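Polyphosphate:AMP phosphotransferase (PDB 5O6M) uses inorganic polyphosphate as phosphate donor to convert AMP to ADP and ADP to ATP, and also accepts other nucleoside mono- and diphosphates. Local coordinates at residues R87-G92 / E116-D121; E53-V58 / P112-L117. The protein carries 1 engineered substitution. One frame throughout, in Å; residues are numbered along the deposited sequence.

Contact 1: residues R87-G92 / E116-D121; sequences RVASFG and ELVIFD. Engineered in segment 116-121: D121 (natural residue Asn). With ATP (adenosine-5'-triphosphate), chain X.
E116 reaches R87 with an extended side chain and forms a salt bridge. NE of R87 meets OE2 at 2.8 Å on its syn side, near the guanidinium plane but tilted out of the carboxylate plane; the planes are 50° apart. R87 bends at chi3 (61°) to bring NE there, and its NH2 goes on to the carbonyl of Q110. L117 O accepts R87 N at 3.0 Å, and L117 also pairs with G85. V118 lays CG2 over one face of the R87 guanidinium, 3.4 Å from NH2. I119 bonds through N to R87 O and through O to A89 N. Strand 86-90, outermost in the chain's five-stranded parallel sheet of the P-loop NTPase-type PPK2 fold, runs parallel to 117-121. F120 offers its ring face to F91, whose CE2 stands over the ring centre. The pair is T-shaped, with centroids 5.0 Å apart and planes at 82°. D121, an engineered residue that replaces Asn, gives its N to A89 O and its O to F91 N. Its OD2 accepts the S90 hydroxyl OG at 3.0 Å on the anti side, while OD1 forms a salt bridge with K70. F91 O lies 3.3 Å from C8 of ATP.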
# COMPACT_ATOMS: atom_id res chain seq x y z
N ARG D 87 -6.99 13.82 7.23
CA ARG D 87 -6.32 12.58 7.59
C ARG D 87 -4.96 12.89 8.22
O ARG D 87 -4.25 13.78 7.75
CB ARG D 87 -6.13 11.67 6.37
CG ARG D 87 -5.29 10.43 6.66
CD ARG D 87 -5.32 9.45 5.50
NE ARG D 87 -4.77 10.00 4.27
CZ ARG D 87 -3.48 9.99 3.95
NH1 ARG D 87 -2.59 9.46 4.78
NH2 ARG D 87 -3.06 10.50 2.80
N VAL D 88 -4.62 12.16 9.27
CA VAL D 88 -3.33 12.30 9.94
C VAL D 88 -2.45 11.12 9.56
O VAL D 88 -2.86 9.96 9.69
CB VAL D 88 -3.50 12.40 11.47
CG1 VAL D 88 -2.13 12.50 12.15
CG2 VAL D 88 -4.37 13.58 11.83
N ALA D 89 -1.24 11.42 9.10
CA ALA D 89 -0.22 10.41 8.83
C ALA D 89 0.93 10.62 9.79
O ALA D 89 1.61 11.65 9.74
CB ALA D 89 0.26 10.47 7.38
N SER D 90 1.15 9.65 10.68
CA SER D 90 2.21 9.72 11.67
C SER D 90 3.43 8.96 11.16
O SER D 90 3.30 7.93 10.50
CB SER D 90 1.76 9.12 13.00
OG SER D 90 0.69 9.85 13.55
N PHE D 91 4.61 9.49 11.46
CA PHE D 91 5.86 8.85 11.09
C PHE D 91 6.67 8.58 12.35
O PHE D 91 7.08 9.52 13.04
CB PHE D 91 6.65 9.72 10.10
CG PHE D 91 5.97 9.88 8.76
CD1 PHE D 91 6.05 8.87 7.81
CD2 PHE D 91 5.27 11.04 8.46
CE1 PHE D 91 5.43 9.01 6.58
CE2 PHE D 91 4.65 11.18 7.23
CZ PHE D 91 4.72 10.17 6.29
N GLY D 92 6.90 7.30 12.64
CA GLY D 92 7.72 6.87 13.74
C GLY D 92 9.03 6.27 13.27
O GLY D 92 9.46 6.47 12.13
N GLU D 116 -8.24 16.50 -0.42
CA GLU D 116 -7.87 16.00 0.89
C GLU D 116 -6.89 16.95 1.57
O GLU D 116 -6.07 17.59 0.91
CB GLU D 116 -7.24 14.60 0.76
CG GLU D 116 -6.96 13.89 2.08
CD GLU D 116 -6.20 12.59 1.88
OE1 GLU D 116 -5.44 12.48 0.89
OE2 GLU D 116 -6.36 11.67 2.72
N LEU D 117 -6.98 17.01 2.89
CA LEU D 117 -6.02 17.73 3.72
C LEU D 117 -5.34 16.71 4.61
O LEU D 117 -6.01 16.01 5.38
CB LEU D 117 -6.71 18.82 4.54
CG LEU D 117 -5.84 19.83 5.31
CD1 LEU D 117 -6.69 20.96 5.85
CD2 LEU D 117 -5.07 19.17 6.44
N VAL D 118 -4.02 16.62 4.52
CA VAL D 118 -3.25 15.66 5.29
C VAL D 118 -2.34 16.41 6.25
O VAL D 118 -1.69 17.39 5.87
CB VAL D 118 -2.44 14.72 4.38
CG1 VAL D 118 -1.48 13.90 5.21
CG2 VAL D 118 -3.38 13.81 3.59
N ILE D 119 -2.29 15.93 7.49
CA ILE D 119 -1.37 16.45 8.49
C ILE D 119 -0.26 15.42 8.66
O ILE D 119 -0.54 14.26 9.01
CB ILE D 119 -2.07 16.73 9.82
CG1 ILE D 119 -3.20 17.74 9.60
CG2 ILE D 119 -1.08 17.26 10.84
CD1 ILE D 119 -4.30 17.66 10.63
N PHE D 120 0.97 15.82 8.39
CA PHE D 120 2.14 15.00 8.70
C PHE D 120 2.51 15.22 10.16
O PHE D 120 3.01 16.29 10.53
CB PHE D 120 3.30 15.32 7.77
CG PHE D 120 3.24 14.61 6.44
CD1 PHE D 120 2.13 13.85 6.09
CD2 PHE D 120 4.29 14.70 5.54
CE1 PHE D 120 2.08 13.19 4.87
CE2 PHE D 120 4.24 14.04 4.32
CZ PHE D 120 3.14 13.29 3.99
N ASP D 121 2.24 14.22 10.99
CA ASP D 121 2.65 14.22 12.40
C ASP D 121 4.08 13.69 12.42
O ASP D 121 4.32 12.48 12.46
CB ASP D 121 1.69 13.38 13.23
CG ASP D 121 2.23 13.09 14.62
OD1 ASP D 121 3.04 13.89 15.14
OD2 ASP D 121 1.83 12.06 15.20
PG ATP X . 5.47 11.22 19.29
O1G ATP X . 5.37 11.65 17.86
O2G ATP X . 6.63 11.87 20.03
O3G ATP X . 4.18 11.49 20.08
PB ATP X . 4.86 8.39 19.73
O1B ATP X . 5.30 7.75 20.99
O2B ATP X . 3.40 8.83 19.67
O3B ATP X . 5.75 9.65 19.37
PA ATP X . 5.85 7.51 17.08
O1A ATP X . 5.00 8.23 16.11
O2A ATP X . 6.14 6.06 16.70
O3A ATP X . 5.11 7.43 18.49
O5' ATP X . 7.32 8.22 17.20
C5' ATP X . 8.43 7.48 17.76
C4' ATP X . 9.77 8.06 17.36
O4' ATP X . 10.03 7.85 15.95
C3' ATP X . 9.99 9.56 17.62
O3' ATP X . 10.93 9.72 18.67
C2' ATP X . 10.57 10.08 16.29
O2' ATP X . 11.66 10.97 16.46
C1' ATP X . 11.04 8.79 15.65
N9 ATP X . 11.25 8.85 14.21
C8 ATP X . 10.42 9.37 13.25
N7 ATP X . 10.94 9.39 12.04
C5 ATP X . 12.19 8.83 12.22
C6 ATP X . 13.25 8.58 11.32
N6 ATP X . 13.23 8.92 10.03
N1 ATP X . 14.37 8.00 11.81
C2 ATP X . 14.42 7.71 13.12
N3 ATP X . 13.49 7.91 14.06
C4 ATP X . 12.40 8.48 13.54

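Contact 2: residues E53-V58 / P112-L117; sequences EGQHKV and PRKGEL. With PO4 (phosphate ion), chain V.
K114 runs alongside Q55 with its chain extended beyond CG. Its CB sits 3.5 Å from G54 O. CG, anti to the carbonyl carbon (chi1 -70°), packs on Q55 O at 3.3 Å. CD and CE each lie near both Q55 O and Q55 OE1. NZ ends 3.8 Å from Q55 OE1, too far for a hydrogen bond. On the backbone, G115 N bonds to H56 O at 2.7 Å, with the donor tilted 30° from the carbonyl plane. R113 to E116 form a type II beta turn, with G115 at positive phi against the CA of G54. The turn leads into a parallel strand pairing of the central sheet, where V58 N bonds to E116 O and V58 CG1 meets L117 CG. P112 CG rests against V58 O at 3.4 Å. R113 NE donates to K114 O in the carbonyl plane, and NH1 donates to a phosphate ion, probably from the crystallisation liquor. NH2 forms a salt bridge with E96 of the third subunit. With an alanine here, E96 of that subunit would probably lose this salt bridge and the phosphate one of its donors. R101 of the third subunit also binds this phosphate.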
# COMPACT_ATOMS: atom_id res chain seq x y z
N GLU D 53 -14.97 20.45 -3.86
CA GLU D 53 -14.36 20.84 -5.13
C GLU D 53 -13.48 19.73 -5.69
O GLU D 53 -13.44 19.50 -6.91
CB GLU D 53 -13.55 22.13 -4.96
CG GLU D 53 -13.03 22.73 -6.26
CD GLU D 53 -12.12 23.92 -6.03
OE1 GLU D 53 -11.26 23.85 -5.12
OE2 GLU D 53 -12.27 24.94 -6.75
N GLY D 54 -12.75 19.03 -4.82
CA GLY D 54 -11.98 17.88 -5.25
C GLY D 54 -10.86 18.18 -6.22
O GLY D 54 -10.54 17.35 -7.07
N GLN D 55 -10.24 19.36 -6.10
CA GLN D 55 -9.16 19.75 -7.00
C GLN D 55 -7.84 19.96 -6.29
O GLN D 55 -6.81 19.43 -6.73
CB GLN D 55 -9.55 21.03 -7.76
CG GLN D 55 -10.43 20.81 -8.98
CD GLN D 55 -9.86 19.79 -9.96
OE1 GLN D 55 -8.72 19.35 -9.81
NE2 GLN D 55 -10.65 19.42 -10.96
N HIS D 56 -7.83 20.72 -5.20
CA HIS D 56 -6.59 21.06 -4.52
C HIS D 56 -6.16 19.97 -3.55
O HIS D 56 -6.99 19.24 -2.99
CB HIS D 56 -6.74 22.39 -3.79
CG HIS D 56 -6.95 23.55 -4.72
ND1 HIS D 56 -8.19 24.09 -4.97
CD2 HIS D 56 -6.07 24.26 -5.46
CE1 HIS D 56 -8.06 25.09 -5.83
NE2 HIS D 56 -6.79 25.21 -6.14
N LYS D 57 -4.85 19.87 -3.34
CA LYS D 57 -4.27 19.00 -2.32
C LYS D 57 -3.57 19.88 -1.30
O LYS D 57 -2.84 20.80 -1.68
CB LYS D 57 -3.26 18.01 -2.91
CG LYS D 57 -3.50 17.58 -4.33
CD LYS D 57 -2.36 16.67 -4.76
CE LYS D 57 -2.51 16.21 -6.19
NZ LYS D 57 -1.88 17.18 -7.12
N VAL D 58 -3.78 19.60 -0.02
CA VAL D 58 -3.26 20.45 1.05
C VAL D 58 -2.47 19.58 2.02
O VAL D 58 -3.00 18.61 2.57
CB VAL D 58 -4.38 21.21 1.76
CG1 VAL D 58 -3.82 22.08 2.86
CG2 VAL D 58 -5.17 22.04 0.74
N PRO D 112 -1.20 14.00 0.30
CA PRO D 112 -2.65 14.14 0.15
C PRO D 112 -3.07 14.03 -1.31
O PRO D 112 -2.34 14.45 -2.22
CB PRO D 112 -2.93 15.55 0.70
CG PRO D 112 -1.66 16.29 0.45
CD PRO D 112 -0.56 15.28 0.67
N ARG D 113 -4.25 13.46 -1.52
CA ARG D 113 -4.85 13.41 -2.84
C ARG D 113 -5.74 14.63 -3.04
O ARG D 113 -5.94 15.45 -2.14
CB ARG D 113 -5.63 12.11 -3.03
CG ARG D 113 -6.79 11.92 -2.05
CD ARG D 113 -7.89 11.08 -2.70
NE ARG D 113 -8.53 11.80 -3.80
CZ ARG D 113 -9.07 11.22 -4.86
NH1 ARG D 113 -9.04 9.90 -4.97
NH2 ARG D 113 -9.63 11.95 -5.81
N LYS D 114 -6.29 14.76 -4.25
CA LYS D 114 -7.17 15.89 -4.55
C LYS D 114 -8.37 15.90 -3.61
O LYS D 114 -9.00 14.87 -3.36
CB LYS D 114 -7.63 15.83 -6.00
CG LYS D 114 -6.52 16.14 -6.98
CD LYS D 114 -7.03 16.19 -8.40
CE LYS D 114 -5.94 16.65 -9.35
NZ LYS D 114 -6.35 16.49 -10.78
N GLY D 115 -8.68 17.08 -3.07
CA GLY D 115 -9.79 17.24 -2.16
C GLY D 115 -9.48 16.88 -0.72
O GLY D 115 -10.37 16.97 0.13
N GLU D 116 -8.24 16.50 -0.42
CA GLU D 116 -7.87 16.00 0.89
C GLU D 116 -6.89 16.95 1.57
O GLU D 116 -6.07 17.59 0.91
CB GLU D 116 -7.24 14.60 0.76
CG GLU D 116 -6.96 13.89 2.08
CD GLU D 116 -6.20 12.59 1.88
OE1 GLU D 116 -5.44 12.48 0.89
OE2 GLU D 116 -6.36 11.67 2.72
N LEU D 117 -6.98 17.01 2.89
CA LEU D 117 -6.02 17.73 3.72
C LEU D 117 -5.34 16.71 4.61
O LEU D 117 -6.01 16.01 5.38
CB LEU D 117 -6.71 18.82 4.54
CG LEU D 117 -5.84 19.83 5.31
CD1 LEU D 117 -6.69 20.96 5.85
CD2 LEU D 117 -5.07 19.17 6.44
P PO4 V . -7.94 7.06 -2.89
O1 PO4 V . -9.07 7.65 -2.07
O2 PO4 V . -8.45 5.91 -3.73
O3 PO4 V . -7.38 8.12 -3.81
O4 PO4 V . -6.86 6.57 -1.97

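Overall arrangement
From the N terminus, helix 29-53 ends at the start of contact 2. The chain then forms strand 57-64, passes through helix 70-77 and reaches strand 86-90, the first side of contact 1. It continues through helices 96-99 and 105-108 to residues 112-117 and closes contact 2 over a span of 53 residues. Strand 117-121 completes contact 1, whose shorter loop has 23 residues. The two loops cross: that of contact 1 starts within that of contact 2 and ends beyond it. E116 and L117 serve both contacts. Strand 117-121 thus lies between strands 86-90 and 57-64. V118 packs on P112, and its N probably hydrogen-bonds to V58 O. Contact 1 leads towards ATP, whereas contact 2 faces the third subunit.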